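Side-chain contacts in sulfotransferase (Mus musculus, PDB 5X2B), which probably transfers sulfo groups to acceptor molecules, as its family does, and here holds adenosine-3'-5'-diphosphate in its nucleotide pocket: residues H89-Y92 with E93-P96; Y250-P253 with K254-R257; F210-M213 with K214-A217; T232-R235 with N236-F239. One frame throughout, in Å; residues are numbered along the deposited sequence. Where two conformers were deposited one is given.

Contact 1. Residues H89-Y92 with E93-P96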
loop_
_atom_site.group_PDB
_atom_site.type_symbol
_atom_site.label_atom_id
_atom_site.label_comp_id
_atom_site.label_asym_id
_atom_site.label_seq_id
_atom_site.Cartn_x
_atom_site.Cartn_y
_atom_site.Cartn_z
ATOM N N HIS A 89 -5.239 -2.923 -0.289
ATOM C CA HIS A 89 -4.240 -3.705 0.416
ATOM C C HIS A 89 -4.575 -5.185 0.397
ATOM O O HIS A 89 -4.006 -5.935 1.173
ATOM C CB HIS A 89 -4.088 -3.297 1.887
ATOM C CG HIS A 89 -3.679 -1.872 2.097
ATOM N ND1 HIS A 89 -2.488 -1.366 1.645
ATOM C CD2 HIS A 89 -4.296 -0.865 2.747
ATOM C CE1 HIS A 89 -2.390 -0.095 1.988
ATOM N NE2 HIS A 89 -3.473 0.232 2.660
ATOM N N LEU A 90 -5.458 -5.622 -0.482
ATOM C CA LEU A 90 -5.810 -7.027 -0.478
ATOM C C LEU A 90 -4.591 -7.822 -0.799
ATOM O O LEU A 90 -3.670 -7.323 -1.432
ATOM C CB LEU A 90 -6.917 -7.359 -1.468
ATOM C CG LEU A 90 -8.286 -6.833 -1.066
ATOM C CD1 LEU A 90 -9.219 -6.957 -2.211
ATOM C CD2 LEU A 90 -8.815 -7.597 0.105
ATOM N N ASN A 91 -4.586 -9.064 -0.333
ATOM C CA ASN A 91 -3.588 -10.004 -0.764
ATOM C C ASN A 91 -4.012 -10.537 -2.102
ATOM O O ASN A 91 -5.099 -10.255 -2.566
ATOM C CB ASN A 91 -3.423 -11.124 0.239
ATOM C CG ASN A 91 -4.649 -11.977 0.359
ATOM O OD1 ASN A 91 -5.570 -11.913 -0.445
ATOM N ND2 ASN A 91 -4.665 -12.804 1.389
ATOM N N TYR A 92 -3.123 -11.259 -2.747
ATOM C CA TYR A 92 -3.411 -11.837 -4.020
ATOM C C TYR A 92 -4.736 -12.608 -4.035
ATOM O O TYR A 92 -5.673 -12.288 -4.790
ATOM C CB TYR A 92 -2.241 -12.745 -4.430
ATOM C CG TYR A 92 -2.339 -13.033 -5.898
ATOM C CD1 TYR A 92 -2.274 -12.013 -6.808
ATOM C CD2 TYR A 92 -2.583 -14.304 -6.361
ATOM C CE1 TYR A 92 -2.422 -12.250 -8.136
ATOM C CE2 TYR A 92 -2.721 -14.551 -7.699
ATOM C CZ TYR A 92 -2.642 -13.522 -8.573
ATOM O OH TYR A 92 -2.781 -13.752 -9.909
ATOM N N GLU A 93 -4.826 -13.613 -3.171
ATOM C CA GLU A 93 -5.949 -14.549 -3.166
ATOM C C GLU A 93 -7.276 -13.855 -3.182
ATOM O O GLU A 93 -8.232 -14.305 -3.805
ATOM C CB GLU A 93 -5.905 -15.366 -1.897
ATOM C CG GLU A 93 -7.249 -15.920 -1.519
ATOM C CD GLU A 93 -7.618 -17.068 -2.393
ATOM O OE1 GLU A 93 -7.128 -18.177 -2.085
ATOM O OE2 GLU A 93 -8.363 -16.881 -3.385
ATOM N N MET A 94 -7.343 -12.754 -2.455
ATOM C CA MET A 94 -8.600 -12.076 -2.288
ATOM C C MET A 94 -8.796 -11.043 -3.317
ATOM O O MET A 94 -9.870 -10.571 -3.523
ATOM C CB MET A 94 -8.652 -11.473 -0.913
ATOM C CG MET A 94 -8.841 -12.568 0.103
ATOM S SD MET A 94 -8.961 -11.959 1.788
ATOM C CE MET A 94 -7.471 -10.967 1.788
ATOM N N LEU A 95 -7.734 -10.682 -3.975
ATOM C CA LEU A 95 -7.900 -9.936 -5.175
ATOM C C LEU A 95 -8.907 -10.696 -6.074
ATOM O O LEU A 95 -8.772 -11.906 -6.279
ATOM C CB LEU A 95 -6.554 -9.833 -5.848
ATOM C CG LEU A 95 -6.550 -8.811 -6.974
ATOM C CD1 LEU A 95 -6.417 -7.423 -6.454
ATOM C CD2 LEU A 95 -5.432 -9.059 -7.871
ATOM N N PRO A 96 -9.926 -9.990 -6.602
ATOM C CA PRO A 96 -11.019 -10.477 -7.435
ATOM C C PRO A 96 -10.542 -11.220 -8.625
ATOM O O PRO A 96 -9.739 -10.698 -9.368
ATOM C CB PRO A 96 -11.674 -9.202 -7.912
ATOM C CG PRO A 96 -11.472 -8.288 -6.811
ATOM C CD PRO A 96 -10.147 -8.584 -6.250
#
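Asn91 O accepts the backbone N-H of Leu95 at 3.0 Å, with the donor in the carbonyl plane, while Tyr92 to Leu95 folds into a type I beta turn. The Asn91 side chain reinforces this bend: with CG placed between its own N and carbonyl carbon (chi1 65°), OD1 points back to the turn and receives Met94 N at 2.8 Å. That bond bends moderately, at 150°, and the donor sits 20° from the amide plane. Met94 doubles back at its last torsion, which lays CE against the same amide, 3.3 Å from Asn91 CG; the two side chains cross at about a right angle. The same methyl also meets Leu90, whose CD2 lies 4.0 Å from Met94 CE. Across the turn, Tyr92 CE1 makes only a loose apolar contact with Leu95 CD2, at 4.4 Å. The Tyr92 ring is occupied mainly by other partners: it stacks on His163, meets Trp160 edge-to-face and takes a cation-pi contact from Lys100. Paired side-chain and main-chain acceptors on one asparagine, serving N-H groups three and four residues on, define an Asx motif, here linking strand 83-88 to helix 97-102, for which Pro96 is the N-cap.

Contact 2. Residues Y250-P253 with K254-R257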
loop_
_atom_site.group_PDB
_atom_site.type_symbol
_atom_site.label_atom_id
_atom_site.label_comp_id
_atom_site.label_asym_id
_atom_site.label_seq_id
_atom_site.Cartn_x
_atom_site.Cartn_y
_atom_site.Cartn_z
ATOM N N TYR A 250 14.032 1.335 17.581
ATOM C CA TYR A 250 13.012 0.557 18.269
ATOM C C TYR A 250 13.288 -0.931 18.475
ATOM O O TYR A 250 12.709 -1.515 19.366
ATOM C CB TYR A 250 11.737 0.615 17.492
ATOM C CG TYR A 250 11.090 1.948 17.406
ATOM C CD1 TYR A 250 10.071 2.299 18.265
ATOM C CD2 TYR A 250 11.470 2.849 16.421
ATOM C CE1 TYR A 250 9.461 3.541 18.165
ATOM C CE2 TYR A 250 10.872 4.084 16.306
ATOM C CZ TYR A 250 9.872 4.432 17.181
ATOM O OH TYR A 250 9.303 5.678 17.046
ATOM N N PHE A 251 14.115 -1.561 17.650
ATOM C CA PHE A 251 14.353 -3.009 17.753
ATOM C C PHE A 251 15.452 -3.370 18.761
ATOM O O PHE A 251 16.580 -2.862 18.691
ATOM C CB PHE A 251 14.741 -3.590 16.392
ATOM C CG PHE A 251 13.569 -3.989 15.535
ATOM C CD1 PHE A 251 12.885 -3.053 14.825
ATOM C CD2 PHE A 251 13.173 -5.323 15.423
ATOM C CE1 PHE A 251 11.824 -3.415 14.028
ATOM C CE2 PHE A 251 12.129 -5.683 14.640
ATOM C CZ PHE A 251 11.448 -4.734 13.944
ATOM N N THR A 252 15.142 -4.269 19.689
ATOM C CA THR A 252 16.126 -4.685 20.651
ATOM C C THR A 252 16.892 -5.808 20.027
ATOM O O THR A 252 16.353 -6.536 19.212
ATOM C CB THR A 252 15.527 -5.205 21.917
ATOM O OG1 THR A 252 14.916 -6.474 21.652
ATOM C CG2 THR A 252 14.534 -4.188 22.519
ATOM N N PRO A 253 18.149 -5.974 20.438
ATOM C CA PRO A 253 19.036 -6.907 19.765
ATOM C C PRO A 253 18.314 -8.190 19.649
ATOM O O PRO A 253 18.538 -8.890 18.686
ATOM C CB PRO A 253 20.193 -7.037 20.739
ATOM C CG PRO A 253 20.224 -5.708 21.413
ATOM C CD PRO A 253 18.782 -5.391 21.624
ATOM N N LYS A 254 17.453 -8.499 20.610
ATOM C CA LYS A 254 16.729 -9.759 20.578
ATOM C C LYS A 254 15.719 -9.772 19.455
ATOM O O LYS A 254 15.749 -10.631 18.559
ATOM C CB LYS A 254 16.000 -9.942 21.871
ATOM C CG LYS A 254 16.131 -11.291 22.377
ATOM C CD LYS A 254 15.204 -11.518 23.530
ATOM C CE LYS A 254 15.744 -12.576 24.519
ATOM N NZ LYS A 254 16.953 -12.158 25.318
ATOM N N GLN A 255 14.835 -8.790 19.505
ATOM C CA GLN A 255 13.816 -8.643 18.483
ATOM C C GLN A 255 14.445 -8.631 17.082
ATOM O O GLN A 255 13.906 -9.137 16.113
ATOM C CB GLN A 255 13.087 -7.358 18.723
ATOM C CG GLN A 255 12.311 -7.421 19.973
ATOM C CD GLN A 255 11.812 -6.079 20.351
ATOM O OE1 GLN A 255 12.113 -5.095 19.694
ATOM N NE2 GLN A 255 11.075 -6.011 21.411
ATOM N N ASN A 256 15.620 -8.077 16.952
ATOM C CA ASN A 256 16.185 -8.137 15.655
ATOM C C ASN A 256 16.577 -9.578 15.307
ATOM O O ASN A 256 16.083 -10.136 14.337
ATOM C CB ASN A 256 17.343 -7.216 15.567
ATOM C CG ASN A 256 17.638 -6.848 14.156
ATOM O OD1 ASN A 256 16.720 -6.729 13.338
ATOM N ND2 ASN A 256 18.919 -6.693 13.831
ATOM N N ARG A 257 17.419 -10.202 16.118
ATOM C CA ARG A 257 17.840 -11.582 15.858
ATOM C C ARG A 257 16.632 -12.383 15.444
ATOM O O ARG A 257 16.645 -13.117 14.458
ATOM C CB ARG A 257 18.425 -12.258 17.108
ATOM C CG ARG A 257 19.662 -11.581 17.816
ATOM C CD ARG A 257 21.037 -11.964 17.217
ATOM N NE ARG A 257 22.154 -11.225 17.829
ATOM C CZ ARG A 257 23.342 -11.020 17.246
ATOM N NH1 ARG A 257 23.594 -11.503 16.032
ATOM N NH2 ARG A 257 24.285 -10.320 17.870
#
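Two first torsions bring Thr252 and Gln255 together: OG1 of Thr252 stands between its own N and carbonyl carbon (chi1 71°), and Gln255 CG lies opposite its carbonyl carbon (chi1 -67°), from where the extended chain runs back to the start of the helix. The result is a reciprocal capping box. Gln255 N donates to Thr252 OG1 at 3.2 Å, and Thr252 N donates to Gln255 OE1 at 3.1 Å; both bonds are nearly straight at hydrogen. At the acceptor of the second, the donor stands 54° out of the carbonyl plane, not on a lone pair. Regular helix bonds begin at once, Asn256 N reaching Thr252 O at 2.8 Å and Arg257 N reaching Pro253 O at 3.1 Å. Beside the box, Phe251 CD2 touches Gln255 CB at 3.9 Å with ring and amide planes almost perpendicular, and Asn256 N comes to the ring edge. Were Gln255 cut back to an alanine, Thr252 N and the indole N-H of Trp136, which also donates to OE1, would probably lose their shared acceptor. This start of helix 253-266 rests on helix 136-145, where Trp136 meets the Phe251 ring edge-to-face, and on helix 113-126, whose Lys114 NZ bonds to Asn256 OD1.

Contact 3. Residues F210-M213 with K214-A217. With A3P (adenosine-3'-5'-diphosphate), chain M.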
loop_
_atom_site.group_PDB
_atom_site.type_symbol
_atom_site.label_atom_id
_atom_site.label_comp_id
_atom_site.label_asym_id
_atom_site.label_seq_id
_atom_site.Cartn_x
_atom_site.Cartn_y
_atom_site.Cartn_z
ATOM N N PHE A 210 7.422 14.609 0.601
ATOM C CA PHE A 210 6.802 14.368 1.883
ATOM C C PHE A 210 6.291 15.637 2.563
ATOM O O PHE A 210 5.113 15.771 2.865
ATOM C CB PHE A 210 7.821 13.745 2.807
ATOM C CG PHE A 210 7.328 13.611 4.193
ATOM C CD1 PHE A 210 6.590 12.509 4.565
ATOM C CD2 PHE A 210 7.574 14.595 5.122
ATOM C CE1 PHE A 210 6.108 12.377 5.844
ATOM C CE2 PHE A 210 7.094 14.469 6.407
ATOM C CZ PHE A 210 6.355 13.361 6.765
ATOM N N SER A 211 7.214 16.549 2.836
ATOM C CA SER A 211 6.885 17.753 3.561
ATOM C C SER A 211 5.888 18.487 2.728
ATOM O O SER A 211 4.936 19.067 3.227
ATOM C CB SER A 211 8.135 18.592 3.726
ATOM O OG SER A 211 8.833 18.652 2.498
ATOM N N GLU A 212 6.106 18.450 1.427
ATOM C CA GLU A 212 5.129 18.998 0.526
ATOM C C GLU A 212 3.854 18.264 0.796
ATOM O O GLU A 212 2.862 18.870 1.157
ATOM C CB GLU A 212 5.547 18.841 -0.941
ATOM C CG GLU A 212 4.699 19.674 -1.855
ATOM C CD GLU A 212 4.208 20.898 -1.134
ATOM O OE1 GLU A 212 2.979 21.106 -1.062
ATOM O OE2 GLU A 212 5.066 21.640 -0.602
ATOM N N MET A 213 3.870 16.947 0.655
ATOM C CA MET A 213 2.644 16.211 0.862
ATOM C C MET A 213 2.165 16.497 2.255
ATOM O O MET A 213 0.980 16.434 2.517
ATOM C CB MET A 213 2.829 14.717 0.690
ATOM C CG MET A 213 2.832 14.314 -0.753
ATOM S SD MET A 213 3.057 12.556 -1.008
ATOM C CE MET A 213 1.527 11.864 -0.426
ATOM N N LYS A 214 3.074 16.841 3.157
ATOM C CA LYS A 214 2.664 17.035 4.537
ATOM C C LYS A 214 1.940 18.343 4.814
ATOM O O LYS A 214 1.180 18.427 5.763
ATOM C CB LYS A 214 3.837 16.916 5.479
ATOM C CG LYS A 214 3.388 16.520 6.858
ATOM C CD LYS A 214 3.968 17.454 7.901
ATOM C CE LYS A 214 4.515 16.707 9.126
ATOM N NZ LYS A 214 3.548 15.780 9.821
ATOM N N SER A 215 2.160 19.369 4.007
ATOM C CA SER A 215 1.342 20.580 4.125
ATOM C C SER A 215 -0.029 20.362 3.461
ATOM O O SER A 215 -0.104 20.250 2.238
ATOM C CB SER A 215 2.050 21.773 3.478
ATOM O OG SER A 215 3.352 21.418 3.067
ATOM N N ASN A 216 -1.100 20.317 4.264
ATOM C CA ASN A 216 -2.444 19.965 3.775
ATOM C C ASN A 216 -3.553 20.071 4.843
ATOM O O ASN A 216 -3.280 19.831 6.026
ATOM C CB ASN A 216 -2.419 18.537 3.229
ATOM C CG ASN A 216 -1.586 18.419 1.992
ATOM O OD1 ASN A 216 -1.675 19.251 1.090
ATOM N ND2 ASN A 216 -0.748 17.402 1.941
ATOM N N ALA A 217 -4.782 20.437 4.429
ATOM C CA ALA A 217 -6.005 20.233 5.257
ATOM C C ALA A 217 -7.363 20.618 4.603
ATOM O O ALA A 217 -7.930 21.663 4.908
ATOM C CB ALA A 217 -5.866 20.938 6.631
HETATM P P1 A3P M . 6.453 6.769 8.363
HETATM O O1P A3P M . 6.575 8.274 8.405
HETATM O O2P A3P M . 5.633 6.210 9.557
HETATM O O3P A3P M . 7.843 6.151 8.517
HETATM P P2 A3P M . 0.885 4.627 3.690
HETATM O O4P A3P M . -0.125 4.766 4.697
HETATM O O5P A3P M . 0.802 3.237 3.123
HETATM O O6P A3P M . 0.681 5.602 2.517
HETATM O "O5'" A3P M . 2.341 4.783 4.423
HETATM C "C5'" A3P M . 2.733 5.751 5.379
HETATM C "C4'" A3P M . 4.161 6.061 5.389
HETATM O "O4'" A3P M . 4.436 6.770 4.217
HETATM C "C3'" A3P M . 4.609 6.942 6.499
HETATM O "O3'" A3P M . 5.810 6.406 7.027
HETATM C "C2'" A3P M . 4.820 8.217 5.881
HETATM O "O2'" A3P M . 5.788 8.895 6.679
HETATM C "C1'" A3P M . 5.265 7.865 4.514
HETATM N N9 A3P M . 5.152 8.881 3.409
HETATM C C8 A3P M . 4.012 9.466 2.972
HETATM N N7 A3P M . 4.284 10.316 1.968
HETATM C C5 A3P M . 5.599 10.272 1.730
HETATM C C6 A3P M . 6.447 10.916 0.831
HETATM N N6 A3P M . 5.948 11.878 -0.104
HETATM N N1 A3P M . 7.749 10.640 0.834
HETATM C C2 A3P M . 8.240 9.754 1.704
HETATM N N3 A3P M . 7.458 9.137 2.585
HETATM C C4 A3P M . 6.149 9.360 2.635
#
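Phe210 and Lys214 lie one turn apart on helix 210-214, the short helix that walls the adenine side of the nucleotide pocket in this sulfotransferase fold. The Phe210 side chain can be traced outward from the backbone. Its CB rests 3.7 Å from N1 of the adenine. CG is trans to the backbone N (chi1 173°), which brings the ring edge over the face of the base: CD1 comes 3.7 Å from A3P C5, which lies in the plane of the phenyl ring. Further out, CE1 approaches the ribose hydroxyl O2' at 3.6 Å. On the other branch, CE2 is 4.2 Å from Lys214 CB, which sits over one ring face; the two side chains run side by side in the same direction, and Lys214 NZ goes on to bond Phe239 O. Ser215 is the first residue to leave the helix; its N donates to Ser211 O at 2.9 Å and also to Glu212 O, from above that carbonyl's plane. Its OG lies 2.8 Å from Ser211 O, although Glu212 O competes for the same proton. Met213, buried against Trp47 and Glu50 of helix 45-53, bends at chi3 (70°) and presents sulfur to the base: A3P N6 donates a weak hydrogen bond to Met213 SD at 3.1 Å.

Contact 4. Residues T232-R235 with N236-F239. With A3P (adenosine-3'-5'-diphosphate), chain M.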
loop_
_atom_site.group_PDB
_atom_site.type_symbol
_atom_site.label_atom_id
_atom_site.label_comp_id
_atom_site.label_asym_id
_atom_site.label_seq_id
_atom_site.Cartn_x
_atom_site.Cartn_y
_atom_site.Cartn_z
ATOM N N THR A 232 -7.760 4.758 6.725
ATOM C CA THR A 232 -7.544 6.130 7.106
ATOM C C THR A 232 -8.687 7.040 6.719
ATOM O O THR A 232 -9.147 7.035 5.566
ATOM C CB THR A 232 -6.294 6.671 6.453
ATOM O OG1 THR A 232 -6.662 7.480 5.326
ATOM C CG2 THR A 232 -5.408 5.513 6.006
ATOM N N SER A 233 -9.104 7.820 7.714
ATOM C CA SER A 233 -10.099 8.867 7.583
ATOM C C SER A 233 -9.474 10.245 7.806
ATOM O O SER A 233 -10.004 11.251 7.361
ATOM C CB SER A 233 -11.191 8.635 8.626
ATOM O OG SER A 233 -11.500 7.249 8.751
ATOM N N ASP A 234 -8.366 10.303 8.532
ATOM C CA ASP A 234 -7.664 11.567 8.709
ATOM C C ASP A 234 -6.348 11.489 8.019
ATOM O O ASP A 234 -5.399 10.905 8.526
ATOM C CB ASP A 234 -7.390 11.892 10.173
ATOM C CG ASP A 234 -6.565 13.131 10.327
ATOM O OD1 ASP A 234 -5.744 13.418 9.420
ATOM O OD2 ASP A 234 -6.735 13.822 11.348
ATOM N N ARG A 235 -6.266 12.107 6.864
ATOM C CA ARG A 235 -5.013 12.068 6.172
ATOM C C ARG A 235 -3.948 12.677 7.093
ATOM O O ARG A 235 -2.817 12.189 7.128
ATOM C CB ARG A 235 -5.082 12.758 4.797
ATOM C CG ARG A 235 -5.575 11.836 3.655
ATOM C CD ARG A 235 -5.509 12.504 2.259
ATOM N NE ARG A 235 -4.204 13.105 1.932
ATOM C CZ ARG A 235 -3.637 13.097 0.719
ATOM N NH1 ARG A 235 -4.236 12.496 -0.305
ATOM N NH2 ARG A 235 -2.462 13.685 0.520
ATOM N N ASN A 236 -4.286 13.702 7.874
ATOM C CA ASN A 236 -3.242 14.309 8.704
ATOM C C ASN A 236 -2.481 13.257 9.504
ATOM O O ASN A 236 -1.368 13.483 9.950
ATOM C CB ASN A 236 -3.795 15.401 9.614
ATOM C CG ASN A 236 -4.158 16.625 8.846
ATOM O OD1 ASN A 236 -5.330 16.885 8.581
ATOM N ND2 ASN A 236 -3.141 17.370 8.434
ATOM N N LEU A 237 -3.065 12.084 9.654
ATOM C CA LEU A 237 -2.383 11.040 10.367
ATOM C C LEU A 237 -1.228 10.318 9.633
ATOM O O LEU A 237 -0.393 9.728 10.285
ATOM C CB LEU A 237 -3.420 10.048 10.833
ATOM C CG LEU A 237 -4.400 10.760 11.744
ATOM C CD1 LEU A 237 -5.457 9.781 12.170
ATOM C CD2 LEU A 237 -3.680 11.306 12.937
ATOM N N VAL A 238 -1.116 10.352 8.316
ATOM C CA VAL A 238 -0.117 9.462 7.705
ATOM C C VAL A 238 1.373 9.932 7.713
ATOM O O VAL A 238 2.289 9.098 7.799
ATOM C CB VAL A 238 -0.570 8.965 6.298
ATOM C CG1 VAL A 238 -1.867 9.614 5.905
ATOM C CG2 VAL A 238 0.538 9.158 5.242
ATOM N N PHE A 239 1.622 11.239 7.663
ATOM C CA PHE A 239 2.993 11.766 7.602
ATOM C C PHE A 239 3.708 11.858 8.940
ATOM O O PHE A 239 3.622 12.868 9.642
ATOM C CB PHE A 239 2.960 13.130 6.954
ATOM C CG PHE A 239 2.341 13.098 5.634
ATOM C CD1 PHE A 239 2.757 12.168 4.700
ATOM C CD2 PHE A 239 1.308 13.933 5.325
ATOM C CE1 PHE A 239 2.182 12.102 3.456
ATOM C CE2 PHE A 239 0.713 13.878 4.072
ATOM C CZ PHE A 239 1.153 12.956 3.131
HETATM P P1 A3P M . 6.453 6.769 8.363
HETATM O O1P A3P M . 6.575 8.274 8.405
HETATM O O2P A3P M . 5.633 6.210 9.557
HETATM O O3P A3P M . 7.843 6.151 8.517
HETATM P P2 A3P M . 0.885 4.627 3.690
HETATM O O4P A3P M . -0.125 4.766 4.697
HETATM O O5P A3P M . 0.802 3.237 3.123
HETATM O O6P A3P M . 0.681 5.602 2.517
HETATM O "O5'" A3P M . 2.341 4.783 4.423
HETATM C "C5'" A3P M . 2.733 5.751 5.379
HETATM C "C4'" A3P M . 4.161 6.061 5.389
HETATM O "O4'" A3P M . 4.436 6.770 4.217
HETATM C "C3'" A3P M . 4.609 6.942 6.499
HETATM O "O3'" A3P M . 5.810 6.406 7.027
HETATM C "C2'" A3P M . 4.820 8.217 5.881
HETATM O "O2'" A3P M . 5.788 8.895 6.679
HETATM C "C1'" A3P M . 5.265 7.865 4.514
HETATM N N9 A3P M . 5.152 8.881 3.409
HETATM C C8 A3P M . 4.012 9.466 2.972
HETATM N N7 A3P M . 4.284 10.316 1.968
HETATM C C5 A3P M . 5.599 10.272 1.730
HETATM C C6 A3P M . 6.447 10.916 0.831
HETATM N N6 A3P M . 5.948 11.878 -0.104
HETATM N N1 A3P M . 7.749 10.640 0.834
HETATM C C2 A3P M . 8.240 9.754 1.704
HETATM N N3 A3P M . 7.458 9.137 2.585
HETATM C C4 A3P M . 6.149 9.360 2.635
#
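A local turn contact joins Asp234 to Leu237 around a short 3-10 turn in the long connection between helices 210-214 and 253-266, just ahead of Val238 and Phe239, which touch the bound nucleotide. Its backbone evidence is two successive i to i+3 bonds. Leu237 N donates to Asp234 O at 2.8 Å, though the position of that nitrogen is less certain, and Val238 N donates to Arg235 O at 2.8 Å, close to straight at 167°. The Asp234 and Leu237 side chains cross at about a right angle, with Leu237 CD1 3.5 Å from Asp234 CB. With an alanine in place of Leu237, CG and the two methyls would be gone, which would probably open a gap against Asp234 CB. Beyond the turn, Val238 CG2 faces A3P C5' at 4.1 Å. Phe239, with CG opposite its carbonyl carbon (chi1 -56°), turns a ring edge to the adenine: CE1 lies 3.1 Å from A3P N7, and A3P C8 is in the ring plane. Around the turn, Thr232 and Val238 pack on Tyr123 of helix 113-126, Arg235 makes a long, weak ion pair with Glu50 of helix 45-53, and Phe239 meets Phe210 of helix 210-214 edge-to-face.

How the contacts relate
Contacts 3 and 4 belong together: their centres are 11 Å apart, both touch the nucleotide, and Phe210 CZ packs 3.4 Å from Phe239 CB between them. They approach the adenine with aromatic edges and a thioether, although both are surface contacts overall. Contact 1, partly buried, lies on the opposite side of the chain's centre from both and joins a strand of the parallel sheet to a helix. Contact 2 is a surface contact, its centre about 28 Å from that of contact 4. Contacts 1 and 2 each use a side-chain amide oxygen as acceptor, one in a turn, the other at a helix start.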